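Local coordinates for protein integral membrane indolylacetylinositol arabinosyltransferase EmbC (Mycolicibacterium smegmatis, PDB 7BVE) that probably polymerises arabinose into the arabinan of the mycobacterial cell wall, as a membrane-embedded glycosyltransferase that also binds the drug ethambutol, at residues Gly51-Val56 against Gly192-Gly197; Val70-Gln75 against Glu196-Ser201; Leu25-Ala30 against Ile462-Thr467; Ile31-Leu36 against Thr469-Phe474; Leu747-Glu752 against Ala849-Pro854. All coordinates share one frame; numbering follows the deposited sequence.

Overall arrangement
The five contacts fall into three places. Contacts 1 and 2 share Glu196 and Gly197 and lie in the concanavalin-like domain, where Trp53 CH2 packs on Leu198 CD2 at 3.6 Å; contact 1 is at the surface and contact 2 partly buried. Contacts 3 and 4 follow each other along helix 14-32 against helices 456-467 and 470-473, which are consecutive in the chain, with centres about 11 Å apart; contact 3 is partly buried, contact 4 buried. Contact 5 is a surface strand pair of the C-terminal domain, its centre about 83 Å from that of contact 3. Backbone hydrogen bonds cross contacts 1, 2 (one, weak) and 5; none passes directly between the segments of contacts 3 and 4, which meet by packing.

Contact 1. Residues Gly51-Val56 against Gly192-Gly197; sequences GVWQSV and GPAPEG
Trp53 sets CG anti to its own carbonyl carbon (chi1 -67°) and turns the indole across the CB-CG bond (chi2 95°), which carries the ring along the backbone of Gly192, Pro193 and Ala194. The contact is an isolated beta bridge between two loops of the concanavalin-like domain, one leading to strand 56-57 and the other to strand 201-203. Val52 faces Pro193 with their CA atoms 4.4 Å apart, and two hydrogen bonds flank the pair. The bond from Trp53 N to Gly192 O is 3.2 Å long and almost straight. The one from Ala194 N to Gly51 O, at 3.1 Å, meets its acceptor from above the carbonyl plane. Proline suits the central position, since the bridge draws on the groups before and after it and asks for no N-H there. Gly51 has the positive phi that a side chain would tolerate poorly, and at Gly192 a side chain would be crowded by the ring of Pro193 that follows. The buried Trp53 ring is enclosed from several directions: Thr188 and Leu190 touch it from outside the two segments, while Ala194 CB lies over one face, off toward the rim. Pro195 crosses the indole at about a right angle, with CD 4.0 Å from Trp53 CZ2. At the ring edge, near its plane, Trp53 CD1 comes to 3.1 Å from Gly192 O.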
# COMPACT_ATOMS: atom_id res chain seq x y z
N GLY A 51 -54.97 -22.19 -9.21
CA GLY A 51 -55.29 -23.60 -9.21
C GLY A 51 -54.68 -24.39 -10.33
O GLY A 51 -55.13 -25.51 -10.61
N VAL A 52 -53.65 -23.86 -11.00
CA VAL A 52 -52.97 -24.55 -12.07
C VAL A 52 -51.47 -24.49 -11.83
O VAL A 52 -50.96 -23.64 -11.10
CB VAL A 52 -53.29 -23.97 -13.47
CG1 VAL A 52 -54.74 -24.21 -13.83
CG2 VAL A 52 -52.99 -22.49 -13.49
N TRP A 53 -50.75 -25.42 -12.46
CA TRP A 53 -49.30 -25.44 -12.42
C TRP A 53 -48.77 -24.28 -13.26
O TRP A 53 -48.73 -24.37 -14.49
CB TRP A 53 -48.77 -26.76 -12.96
CG TRP A 53 -49.07 -27.93 -12.13
CD1 TRP A 53 -50.11 -28.78 -12.27
CD2 TRP A 53 -48.30 -28.42 -11.04
NE1 TRP A 53 -50.05 -29.77 -11.33
CE2 TRP A 53 -48.94 -29.57 -10.55
CE3 TRP A 53 -47.12 -27.99 -10.42
CZ2 TRP A 53 -48.46 -30.29 -9.48
CZ3 TRP A 53 -46.64 -28.71 -9.35
CH2 TRP A 53 -47.30 -29.85 -8.90
N GLN A 54 -48.36 -23.21 -12.61
CA GLN A 54 -47.88 -22.02 -13.31
C GLN A 54 -46.75 -21.43 -12.50
O GLN A 54 -46.92 -21.18 -11.31
CB GLN A 54 -49.01 -21.01 -13.49
CG GLN A 54 -48.63 -19.74 -14.25
CD GLN A 54 -48.30 -20.00 -15.70
OE1 GLN A 54 -48.94 -20.81 -16.36
NE2 GLN A 54 -47.29 -19.30 -16.21
N SER A 55 -45.61 -21.22 -13.13
CA SER A 55 -44.48 -20.61 -12.46
C SER A 55 -44.74 -19.14 -12.21
O SER A 55 -45.33 -18.44 -13.05
CB SER A 55 -43.22 -20.78 -13.29
OG SER A 55 -42.97 -22.15 -13.53
N VAL A 56 -44.33 -18.65 -11.04
CA VAL A 56 -44.46 -17.24 -10.71
C VAL A 56 -43.06 -16.68 -10.53
O VAL A 56 -42.07 -17.40 -10.66
CB VAL A 56 -45.32 -17.01 -9.47
CG1 VAL A 56 -46.71 -17.54 -9.68
CG2 VAL A 56 -44.69 -17.63 -8.26
N GLY A 192 -50.62 -29.18 -15.80
CA GLY A 192 -52.02 -29.52 -15.63
C GLY A 192 -52.74 -28.65 -14.62
O GLY A 192 -52.26 -27.59 -14.21
N PRO A 193 -53.96 -29.06 -14.25
CA PRO A 193 -54.60 -28.48 -13.07
C PRO A 193 -54.01 -29.08 -11.80
O PRO A 193 -53.81 -30.29 -11.72
CB PRO A 193 -56.07 -28.86 -13.24
CG PRO A 193 -56.22 -29.16 -14.69
CD PRO A 193 -54.92 -29.76 -15.10
N ALA A 194 -53.75 -28.23 -10.81
CA ALA A 194 -53.06 -28.68 -9.61
C ALA A 194 -54.00 -29.51 -8.74
O ALA A 194 -55.19 -29.21 -8.63
CB ALA A 194 -52.54 -27.48 -8.81
N PRO A 195 -53.50 -30.57 -8.11
CA PRO A 195 -54.35 -31.42 -7.26
C PRO A 195 -54.57 -30.77 -5.90
O PRO A 195 -54.13 -29.66 -5.63
CB PRO A 195 -53.53 -32.70 -7.14
CG PRO A 195 -52.13 -32.25 -7.26
CD PRO A 195 -52.14 -31.13 -8.24
N GLU A 196 -55.27 -31.51 -5.04
CA GLU A 196 -55.51 -31.03 -3.69
C GLU A 196 -54.27 -31.23 -2.83
O GLU A 196 -53.34 -31.95 -3.19
CB GLU A 196 -56.71 -31.75 -3.07
CG GLU A 196 -58.00 -31.47 -3.81
CD GLU A 196 -58.41 -30.01 -3.75
OE1 GLU A 196 -58.17 -29.36 -2.71
OE2 GLU A 196 -58.95 -29.50 -4.75
N GLY A 197 -54.26 -30.57 -1.68
CA GLY A 197 -52.99 -30.37 -1.00
C GLY A 197 -52.20 -29.36 -1.80
O GLY A 197 -52.77 -28.41 -2.35

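Contact 2. Residues Val70-Gln75 against Glu196-Ser201; sequences VTVPCQ and EGLQLS
In the antiparallel sheet of the concanavalin-like domain, strands 67-71 and 201-203 are neighbours, and Val70 against Leu200, Val72 against Leu198 and Pro73 against Gly197 continue their pairing into irregular chain. The CA atoms of Val70 and Leu200 are 4.2 Å apart, but the backbone bonding thins out beyond them. Leu198 N reaches Thr71 O at 3.2 Å in a weak, strongly bent hydrogen bond, and Leu198 CA adds a C-H...O contact to the same oxygen. Leu198 has positive phi and psi, and Gly197 before it a positive phi, so the chain leaves the extended course here. Pro73, with no N-H to offer, fits this place where the pairing ends: its CB is directed at the opposite segment, with CG 3.5 Å from Glu196 O. Pro73 CD lies 4.0 Å from Leu198 CB, the two side chains crossing at about a right angle. Leu198 extends CG away from its backbone N (chi1 -168°), which lays the side chain alongside Val72, CD1 to Val72 CG2 at 3.9 Å. Val70 uses its CG2 branch, 4.1 Å from Leu200 CD1. Branched aliphatic side chains suit this buried side, because Leu91 and Leu92 of strand 90-93, which belongs to a second antiparallel sheet, cover Val70, Val72 and Leu200. Apolar packing between two sheets in this way is characteristic of the concanavalin-like beta sandwich.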
# COMPACT_ATOMS: atom_id res chain seq x y z
N VAL A 70 -43.64 -26.40 2.38
CA VAL A 70 -44.22 -26.98 1.17
C VAL A 70 -44.67 -28.40 1.48
O VAL A 70 -44.08 -29.09 2.31
CB VAL A 70 -43.21 -26.90 -0.00
CG1 VAL A 70 -41.96 -27.65 0.27
CG2 VAL A 70 -43.81 -27.37 -1.31
N THR A 71 -45.78 -28.81 0.86
CA THR A 71 -46.40 -30.10 1.15
C THR A 71 -46.97 -30.66 -0.15
O THR A 71 -48.07 -30.27 -0.54
CB THR A 71 -47.47 -29.95 2.22
OG1 THR A 71 -46.89 -29.41 3.41
CG2 THR A 71 -48.11 -31.29 2.55
N VAL A 72 -46.25 -31.57 -0.78
CA VAL A 72 -46.64 -32.10 -2.09
C VAL A 72 -47.31 -33.46 -1.92
O VAL A 72 -46.80 -34.30 -1.16
CB VAL A 72 -45.41 -32.22 -3.01
CG1 VAL A 72 -45.79 -32.79 -4.34
CG2 VAL A 72 -44.76 -30.88 -3.18
N PRO A 73 -48.44 -33.73 -2.57
CA PRO A 73 -49.01 -35.09 -2.52
C PRO A 73 -48.26 -36.10 -3.37
O PRO A 73 -47.19 -35.81 -3.91
CB PRO A 73 -50.45 -34.88 -3.02
CG PRO A 73 -50.37 -33.68 -3.87
CD PRO A 73 -49.34 -32.79 -3.25
N CYS A 74 -48.81 -37.32 -3.49
CA CYS A 74 -48.17 -38.40 -4.22
C CYS A 74 -48.43 -38.34 -5.72
O CYS A 74 -47.50 -38.45 -6.53
CB CYS A 74 -48.65 -39.75 -3.69
SG CYS A 74 -50.42 -40.04 -3.83
N GLN A 75 -49.70 -38.18 -6.12
CA GLN A 75 -50.07 -38.20 -7.53
C GLN A 75 -49.74 -36.91 -8.26
O GLN A 75 -50.05 -36.81 -9.45
CB GLN A 75 -51.56 -38.50 -7.66
CG GLN A 75 -51.95 -39.88 -7.18
CD GLN A 75 -51.27 -40.98 -7.96
OE1 GLN A 75 -50.38 -41.66 -7.46
NE2 GLN A 75 -51.69 -41.16 -9.21
N GLU A 196 -55.27 -31.51 -5.04
CA GLU A 196 -55.51 -31.03 -3.69
C GLU A 196 -54.27 -31.23 -2.83
O GLU A 196 -53.34 -31.95 -3.19
CB GLU A 196 -56.71 -31.75 -3.07
CG GLU A 196 -58.00 -31.47 -3.81
CD GLU A 196 -58.41 -30.01 -3.75
OE1 GLU A 196 -58.17 -29.36 -2.71
OE2 GLU A 196 -58.95 -29.50 -4.75
N GLY A 197 -54.26 -30.57 -1.68
CA GLY A 197 -52.99 -30.37 -1.00
C GLY A 197 -52.20 -29.36 -1.80
O GLY A 197 -52.77 -28.41 -2.35
N LEU A 198 -50.89 -29.58 -1.88
CA LEU A 198 -49.95 -28.80 -2.71
C LEU A 198 -50.00 -27.32 -2.34
O LEU A 198 -50.55 -26.49 -3.06
CB LEU A 198 -50.21 -29.03 -4.19
CG LEU A 198 -49.14 -28.51 -5.15
CD1 LEU A 198 -47.84 -29.27 -5.00
CD2 LEU A 198 -49.67 -28.58 -6.55
N GLN A 199 -49.51 -27.01 -1.15
CA GLN A 199 -49.59 -25.66 -0.61
C GLN A 199 -48.20 -25.24 -0.16
O GLN A 199 -47.74 -25.63 0.91
CB GLN A 199 -50.59 -25.61 0.54
CG GLN A 199 -50.80 -24.24 1.15
CD GLN A 199 -51.47 -23.26 0.21
OE1 GLN A 199 -52.38 -23.63 -0.54
NE2 GLN A 199 -51.05 -22.01 0.25
N LEU A 200 -47.52 -24.45 -1.00
CA LEU A 200 -46.32 -23.77 -0.57
C LEU A 200 -46.70 -22.48 0.15
O LEU A 200 -47.66 -21.81 -0.22
CB LEU A 200 -45.41 -23.48 -1.76
CG LEU A 200 -44.03 -22.86 -1.53
CD1 LEU A 200 -43.04 -23.47 -2.47
CD2 LEU A 200 -44.05 -21.36 -1.77
N SER A 201 -45.94 -22.13 1.18
CA SER A 201 -46.15 -20.90 1.91
C SER A 201 -44.80 -20.37 2.37
O SER A 201 -43.91 -21.15 2.70
CB SER A 201 -47.06 -21.10 3.12
OG SER A 201 -48.35 -21.51 2.71

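Contact 3. Residues Leu25-Ala30 against Ile462-Thr467; sequences LGTLMA and IAAAGT
Thr27 and Ala30 of helix 14-32 pack against Ala463, Ala464 and Thr467 of helix 456-467, two helix segments that run in nearly the same direction, 31° apart, with axes 8.3 Å from each other. Such a close approach depends on small residues. Gly26 and Ala30, four apart, make a small-xxx-small face. Gly26 has no side chain to hold the helices apart, and its CA lies 4.8 Å from Ala464 CB. Ala30 points its methyl at the other helix, CB being 3.6 Å from Thr467 OG1 and close to the carbonyl oxygen of the same threonine.

Van der Waals contact dominates across the interface, where no hydrogen bond passes between the segments. Thr27 OG1 lies against the backbone, 3.6 Å from Ala464 N. On the neighbouring residue, Ala463 CB is 3.7 Å from Thr27 OG1.

The polar groups are instead satisfied within each helix, as suits threonine between helices that are probably embedded in the membrane. Thr467 OG1 sits between the backbone N and the carbonyl carbon (chi1 64°), a rotation that turns the hydroxyl back along its own helix to donate to Ala463 O at 3.1 Å. That oxygen also accepts from Thr467 N, the two donors arriving from opposite faces of its carbonyl plane. Thr27 OG1 likewise bonds to Gly23 O, one turn earlier.

Around this pair, helix 409-422 packs on Ile462 and Ala465, while helix 214-238 meets Leu25 through Met226 and Ala465 through Leu231.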
# COMPACT_ATOMS: atom_id res chain seq x y z
N LEU A 25 -39.67 17.17 30.48
CA LEU A 25 -40.65 16.45 29.66
C LEU A 25 -40.11 16.15 28.27
O LEU A 25 -40.37 15.07 27.72
CB LEU A 25 -41.95 17.22 29.58
CG LEU A 25 -42.77 17.15 30.86
CD1 LEU A 25 -43.96 18.08 30.81
CD2 LEU A 25 -43.23 15.73 31.03
N GLY A 26 -39.34 17.07 27.69
CA GLY A 26 -38.73 16.80 26.40
C GLY A 26 -37.69 15.70 26.46
O GLY A 26 -37.63 14.83 25.58
N THR A 27 -36.90 15.67 27.54
CA THR A 27 -35.90 14.62 27.70
C THR A 27 -36.55 13.25 27.91
O THR A 27 -36.10 12.25 27.34
CB THR A 27 -34.97 14.96 28.86
OG1 THR A 27 -34.44 16.27 28.67
CG2 THR A 27 -33.81 13.99 28.93
N LEU A 28 -37.65 13.20 28.67
CA LEU A 28 -38.33 11.93 28.90
C LEU A 28 -39.04 11.42 27.64
O LEU A 28 -38.96 10.23 27.32
CB LEU A 28 -39.31 12.05 30.07
CG LEU A 28 -38.82 11.65 31.46
CD1 LEU A 28 -37.68 12.51 31.98
CD2 LEU A 28 -39.99 11.71 32.41
N MET A 29 -39.72 12.31 26.91
CA MET A 29 -40.34 11.90 25.65
C MET A 29 -39.32 11.54 24.58
O MET A 29 -39.68 10.82 23.64
CB MET A 29 -41.26 12.99 25.11
CG MET A 29 -42.51 13.24 25.92
SD MET A 29 -43.67 11.89 25.88
CE MET A 29 -44.90 12.48 27.04
N ALA A 30 -38.09 12.03 24.67
CA ALA A 30 -37.04 11.61 23.75
C ALA A 30 -36.41 10.29 24.12
O ALA A 30 -36.04 9.52 23.23
CB ALA A 30 -35.95 12.68 23.66
N ILE A 462 -30.58 22.29 28.18
CA ILE A 462 -29.40 21.72 27.54
C ILE A 462 -29.63 20.24 27.23
O ILE A 462 -29.30 19.76 26.15
CB ILE A 462 -28.16 21.94 28.43
CG1 ILE A 462 -27.94 23.44 28.66
CG2 ILE A 462 -26.93 21.31 27.82
CD1 ILE A 462 -27.69 24.22 27.41
N ALA A 463 -30.24 19.52 28.17
CA ALA A 463 -30.54 18.11 27.95
C ALA A 463 -31.62 17.92 26.90
O ALA A 463 -31.53 17.00 26.07
CB ALA A 463 -30.95 17.45 29.26
N ALA A 464 -32.64 18.79 26.89
CA ALA A 464 -33.69 18.69 25.88
C ALA A 464 -33.15 18.97 24.48
O ALA A 464 -33.48 18.26 23.52
CB ALA A 464 -34.83 19.66 26.22
N ALA A 465 -32.31 20.00 24.35
CA ALA A 465 -31.68 20.30 23.07
C ALA A 465 -30.71 19.21 22.64
O ALA A 465 -30.54 18.97 21.44
CB ALA A 465 -30.96 21.64 23.14
N GLY A 466 -30.08 18.54 23.60
CA GLY A 466 -29.20 17.44 23.24
C GLY A 466 -29.95 16.21 22.76
O GLY A 466 -29.46 15.49 21.89
N THR A 467 -31.14 15.96 23.31
CA THR A 467 -31.88 14.76 22.94
C THR A 467 -32.97 14.99 21.90
O THR A 467 -33.72 14.05 21.62
CB THR A 467 -32.51 14.12 24.18
OG1 THR A 467 -33.48 15.02 24.74
CG2 THR A 467 -31.46 13.79 25.21

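Contact 4. Residues Ile31-Leu36 against Thr469-Phe474; sequences IATPLL and TIFLIF
Pro34 sets its CB over the ring of Phe474 in a CH-pi contact: CB stands 4.0 Å from the centroid of the Phe474 ring, 11° off the normal and above the centre. The neighbouring Pro34 CG comes to 3.8 Å from Phe474 CD2. A proline suits this role because its rigid ring offers a broad, fixed set of C-H groups. Phe474 is held from the other side as well, where Ile473 CG2 covers the opposite face toward the rim, so the ring is sandwiched between two aliphatic groups.

Purely apolar packing fills in beside it. Ile470 carries CG2 anti to its backbone N, and this branch touches both partners, 3.9 Å from Thr33 CG2 and 4.0 Å from Pro34 CG. Thr33 turns OG1 anti to its own backbone N (chi1 -173°), which leaves the methyl to meet the other segment. Thr33 CG2 also comes to 4.2 Å from Phe471 CD1, obliquely to that ring. Met220 of helix 214-238 packs on both Thr33 and Phe471.

Hydrogen bonding runs alongside the contact and not across it. Thr469 O accepts from Leu472 N and Ile473 N, and Phe474 N closes the turn on Ile470 O. Lys216 NZ bonds to both Thr33 O and Phe474 O, joining the two segments through a third helix; its positive charge would probably be welcome where backbone carbonyls end a helix.

Proline C-H groups over an aromatic face, beside apolar side chains, here close the meeting of two helical ends in the membrane domain, whose family belongs to the GT-C glycosyltransferases.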
# COMPACT_ATOMS: atom_id res chain seq x y z
N ILE A 31 -36.26 10.00 25.42
CA ILE A 31 -35.77 8.69 25.83
C ILE A 31 -36.81 7.60 25.53
O ILE A 31 -36.45 6.49 25.12
CB ILE A 31 -35.35 8.72 27.31
CG1 ILE A 31 -34.15 9.64 27.50
CG2 ILE A 31 -35.00 7.35 27.84
CD1 ILE A 31 -32.93 9.21 26.72
N ALA A 32 -38.10 7.92 25.66
CA ALA A 32 -39.12 6.89 25.51
C ALA A 32 -39.38 6.48 24.06
O ALA A 32 -39.77 5.34 23.83
CB ALA A 32 -40.44 7.36 26.13
N THR A 33 -39.19 7.38 23.09
CA THR A 33 -39.67 7.13 21.73
C THR A 33 -39.06 6.01 20.87
O THR A 33 -39.74 5.59 19.94
CB THR A 33 -39.63 8.43 20.91
OG1 THR A 33 -40.25 8.21 19.64
CG2 THR A 33 -38.23 8.94 20.67
N PRO A 34 -37.83 5.48 21.07
CA PRO A 34 -37.45 4.32 20.26
C PRO A 34 -38.12 3.02 20.65
O PRO A 34 -38.02 2.05 19.89
CB PRO A 34 -35.94 4.22 20.48
CG PRO A 34 -35.53 5.49 20.98
CD PRO A 34 -36.65 5.93 21.83
N LEU A 35 -38.81 2.97 21.79
CA LEU A 35 -39.35 1.73 22.33
C LEU A 35 -40.87 1.67 22.24
O LEU A 35 -41.49 0.78 22.83
CB LEU A 35 -38.92 1.57 23.78
CG LEU A 35 -37.42 1.42 24.04
CD1 LEU A 35 -37.17 1.54 25.51
CD2 LEU A 35 -36.96 0.09 23.53
N LEU A 36 -41.48 2.59 21.54
CA LEU A 36 -42.92 2.67 21.36
C LEU A 36 -43.35 1.80 20.19
O LEU A 36 -42.53 1.48 19.32
CB LEU A 36 -43.31 4.13 21.15
CG LEU A 36 -43.18 4.96 22.43
CD1 LEU A 36 -43.36 6.42 22.13
CD2 LEU A 36 -44.21 4.52 23.44
N THR A 469 -32.63 15.13 18.78
CA THR A 469 -32.32 14.48 17.51
C THR A 469 -32.84 13.04 17.45
O THR A 469 -33.01 12.49 16.35
CB THR A 469 -30.80 14.54 17.30
OG1 THR A 469 -30.35 15.87 17.59
CG2 THR A 469 -30.41 14.26 15.86
N ILE A 470 -33.15 12.44 18.60
CA ILE A 470 -33.69 11.09 18.65
C ILE A 470 -35.07 11.01 18.00
O ILE A 470 -35.44 9.99 17.42
CB ILE A 470 -33.69 10.62 20.12
CG1 ILE A 470 -32.25 10.55 20.63
CG2 ILE A 470 -34.31 9.25 20.31
CD1 ILE A 470 -32.14 10.32 22.11
N PHE A 471 -35.82 12.12 18.02
CA PHE A 471 -37.08 12.19 17.27
C PHE A 471 -36.87 12.15 15.77
O PHE A 471 -37.79 11.81 15.03
CB PHE A 471 -37.84 13.46 17.61
CG PHE A 471 -38.25 13.55 19.04
CD1 PHE A 471 -39.30 12.80 19.52
CD2 PHE A 471 -37.61 14.43 19.90
CE1 PHE A 471 -39.68 12.90 20.84
CE2 PHE A 471 -37.99 14.53 21.21
CZ PHE A 471 -39.03 13.76 21.68
N LEU A 472 -35.68 12.53 15.29
CA LEU A 472 -35.40 12.51 13.86
C LEU A 472 -34.80 11.19 13.42
O LEU A 472 -35.05 10.73 12.31
CB LEU A 472 -34.46 13.66 13.50
CG LEU A 472 -34.15 13.91 12.02
CD1 LEU A 472 -35.40 14.33 11.28
CD2 LEU A 472 -33.06 14.94 11.87
N ILE A 473 -34.00 10.57 14.29
CA ILE A 473 -33.39 9.28 13.95
C ILE A 473 -34.44 8.18 13.96
O ILE A 473 -34.54 7.37 13.03
CB ILE A 473 -32.25 8.96 14.92
CG1 ILE A 473 -31.15 10.01 14.81
CG2 ILE A 473 -31.66 7.61 14.63
CD1 ILE A 473 -30.16 9.89 15.91
N PHE A 474 -35.25 8.13 15.02
CA PHE A 474 -36.19 7.03 15.24
C PHE A 474 -37.61 7.41 14.88
O PHE A 474 -38.55 7.00 15.55
CB PHE A 474 -36.13 6.58 16.69
CG PHE A 474 -34.86 5.89 17.05
CD1 PHE A 474 -34.67 4.56 16.73
CD2 PHE A 474 -33.87 6.56 17.73
CE1 PHE A 474 -33.50 3.92 17.07
CE2 PHE A 474 -32.70 5.93 18.06
CZ PHE A 474 -32.52 4.60 17.73

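Contact 5. Residues Leu747-Glu752 against Ala849-Pro854; sequences LTPIGE and AWYRLP
Thr748, Pro749 and Ile750 run antiparallel to Trp850, Tyr851 and Arg852, with Pro749 and Tyr851 forming a non-hydrogen-bonded pair whose CA atoms are 4.3 Å apart. Arg852 N donates to Thr748 O at 2.9 Å, and Ile750 N to Trp850 O at 3.0 Å, both nearly along the C=O axis of their acceptors. Proline suits the non-hydrogen-bonded position, where its nitrogen needs no partner across the pair. Pro749 CB also packs on the aromatic ring of its partner, 3.9 Å from Tyr851 CE1. The Tyr851 ring presents an edge to the chain, with Thr748 O lying near its plane, and Leu747 CB touches Tyr851 CB obliquely; Pro943, from a loop beyond, covers both Leu747 and Tyr851. Leu747 reaches farther along, its CD2 3.4 Å from Arg852 O and 3.9 Å from Pro854 CD.

These short strands belong to an antiparallel sheet of the EmbC C-terminal domain, whose family falls in the galactose-binding-like clan. Strand 851-852 continues the sheet on its other edge, where Tyr851 pairs with Ile923 of strand 922-928.

Thr748 and Arg852 share the other face of the pair, joined there by the exposed Ile750. Arg852 leaves with CG anti to its backbone N and then bends twice (chi2 72°, chi3 68°), which curls the guanidinium back beneath Ile750. Ile750 CD1 sits over one face of that flat group, 3.6 Å from Arg852 CZ, while Arg852 NH2 makes a long, weak ion pair with Asp883. Thr748 CG2 lies beside Arg852 CB, pointing the same way.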
# COMPACT_ATOMS: atom_id res chain seq x y z
N LEU A 747 -23.53 -5.82 -45.97
CA LEU A 747 -23.30 -5.42 -47.35
C LEU A 747 -23.51 -6.61 -48.29
O LEU A 747 -23.56 -7.77 -47.87
CB LEU A 747 -21.89 -4.85 -47.51
CG LEU A 747 -21.61 -3.52 -46.81
CD1 LEU A 747 -20.14 -3.16 -46.90
CD2 LEU A 747 -22.45 -2.42 -47.41
N THR A 748 -23.64 -6.31 -49.58
CA THR A 748 -23.82 -7.39 -50.53
C THR A 748 -22.58 -7.55 -51.41
O THR A 748 -21.91 -6.57 -51.73
CB THR A 748 -25.07 -7.16 -51.39
OG1 THR A 748 -25.26 -8.28 -52.27
CG2 THR A 748 -25.00 -5.87 -52.20
N PRO A 749 -22.21 -8.78 -51.76
CA PRO A 749 -21.05 -8.98 -52.63
C PRO A 749 -21.43 -8.96 -54.10
O PRO A 749 -22.59 -9.13 -54.48
CB PRO A 749 -20.55 -10.37 -52.22
CG PRO A 749 -21.77 -11.07 -51.78
CD PRO A 749 -22.65 -10.04 -51.13
N ILE A 750 -20.41 -8.74 -54.93
CA ILE A 750 -20.64 -8.60 -56.37
C ILE A 750 -20.65 -9.96 -57.06
O ILE A 750 -21.46 -10.20 -57.96
CB ILE A 750 -19.59 -7.66 -56.97
CG1 ILE A 750 -19.59 -6.32 -56.24
CG2 ILE A 750 -19.85 -7.40 -58.44
CD1 ILE A 750 -20.91 -5.60 -56.31
N GLY A 751 -19.79 -10.89 -56.64
CA GLY A 751 -19.68 -12.17 -57.32
C GLY A 751 -20.51 -13.28 -56.70
O GLY A 751 -21.73 -13.31 -56.87
N GLU A 752 -19.85 -14.19 -56.00
CA GLU A 752 -20.50 -15.36 -55.42
C GLU A 752 -21.38 -14.94 -54.24
O GLU A 752 -21.15 -13.90 -53.62
CB GLU A 752 -19.44 -16.38 -55.00
CG GLU A 752 -18.49 -15.92 -53.91
CD GLU A 752 -17.46 -16.99 -53.60
OE1 GLU A 752 -17.54 -18.08 -54.20
OE2 GLU A 752 -16.58 -16.74 -52.76
N ALA A 849 -14.02 -10.76 -51.12
CA ALA A 849 -14.64 -10.39 -52.39
C ALA A 849 -14.90 -8.88 -52.39
O ALA A 849 -14.60 -8.17 -51.43
CB ALA A 849 -15.92 -11.17 -52.61
N TRP A 850 -15.47 -8.37 -53.47
CA TRP A 850 -15.82 -6.96 -53.56
C TRP A 850 -17.24 -6.77 -53.05
O TRP A 850 -18.16 -7.45 -53.50
CB TRP A 850 -15.68 -6.45 -54.99
CG TRP A 850 -14.27 -6.43 -55.46
CD1 TRP A 850 -13.67 -7.33 -56.29
CD2 TRP A 850 -13.26 -5.47 -55.12
NE1 TRP A 850 -12.36 -6.99 -56.49
CE2 TRP A 850 -12.08 -5.85 -55.79
CE3 TRP A 850 -13.24 -4.32 -54.33
CZ2 TRP A 850 -10.90 -5.12 -55.68
CZ3 TRP A 850 -12.07 -3.61 -54.22
CH2 TRP A 850 -10.91 -4.01 -54.89
N TYR A 851 -17.41 -5.85 -52.10
CA TYR A 851 -18.71 -5.56 -51.52
C TYR A 851 -19.20 -4.20 -52.00
O TYR A 851 -18.46 -3.22 -51.95
CB TYR A 851 -18.65 -5.57 -50.00
CG TYR A 851 -18.44 -6.92 -49.40
CD1 TYR A 851 -19.47 -7.85 -49.36
CD2 TYR A 851 -17.22 -7.27 -48.85
CE1 TYR A 851 -19.28 -9.09 -48.80
CE2 TYR A 851 -17.03 -8.51 -48.29
CZ TYR A 851 -18.06 -9.41 -48.27
OH TYR A 851 -17.88 -10.65 -47.71
N ARG A 852 -20.45 -4.16 -52.46
CA ARG A 852 -21.05 -2.92 -52.92
C ARG A 852 -21.30 -1.97 -51.76
O ARG A 852 -21.77 -2.37 -50.69
CB ARG A 852 -22.37 -3.23 -53.63
CG ARG A 852 -23.08 -2.05 -54.23
CD ARG A 852 -22.36 -1.53 -55.43
NE ARG A 852 -22.43 -2.46 -56.56
CZ ARG A 852 -21.69 -2.37 -57.65
NH1 ARG A 852 -21.82 -3.26 -58.62
NH2 ARG A 852 -20.82 -1.38 -57.78
N LEU A 853 -20.97 -0.68 -51.96
CA LEU A 853 -21.24 0.36 -50.98
C LEU A 853 -22.55 1.09 -51.29
O LEU A 853 -22.90 1.26 -52.46
CB LEU A 853 -20.11 1.39 -50.91
CG LEU A 853 -18.82 0.98 -50.21
CD1 LEU A 853 -17.79 2.05 -50.40
CD2 LEU A 853 -19.10 0.81 -48.75
N PRO A 854 -23.29 1.51 -50.27
CA PRO A 854 -24.60 2.13 -50.49
C PRO A 854 -24.47 3.59 -50.92
O PRO A 854 -23.39 4.12 -51.14
CB PRO A 854 -25.26 2.04 -49.11
CG PRO A 854 -24.48 1.03 -48.37
CD PRO A 854 -23.09 1.20 -48.85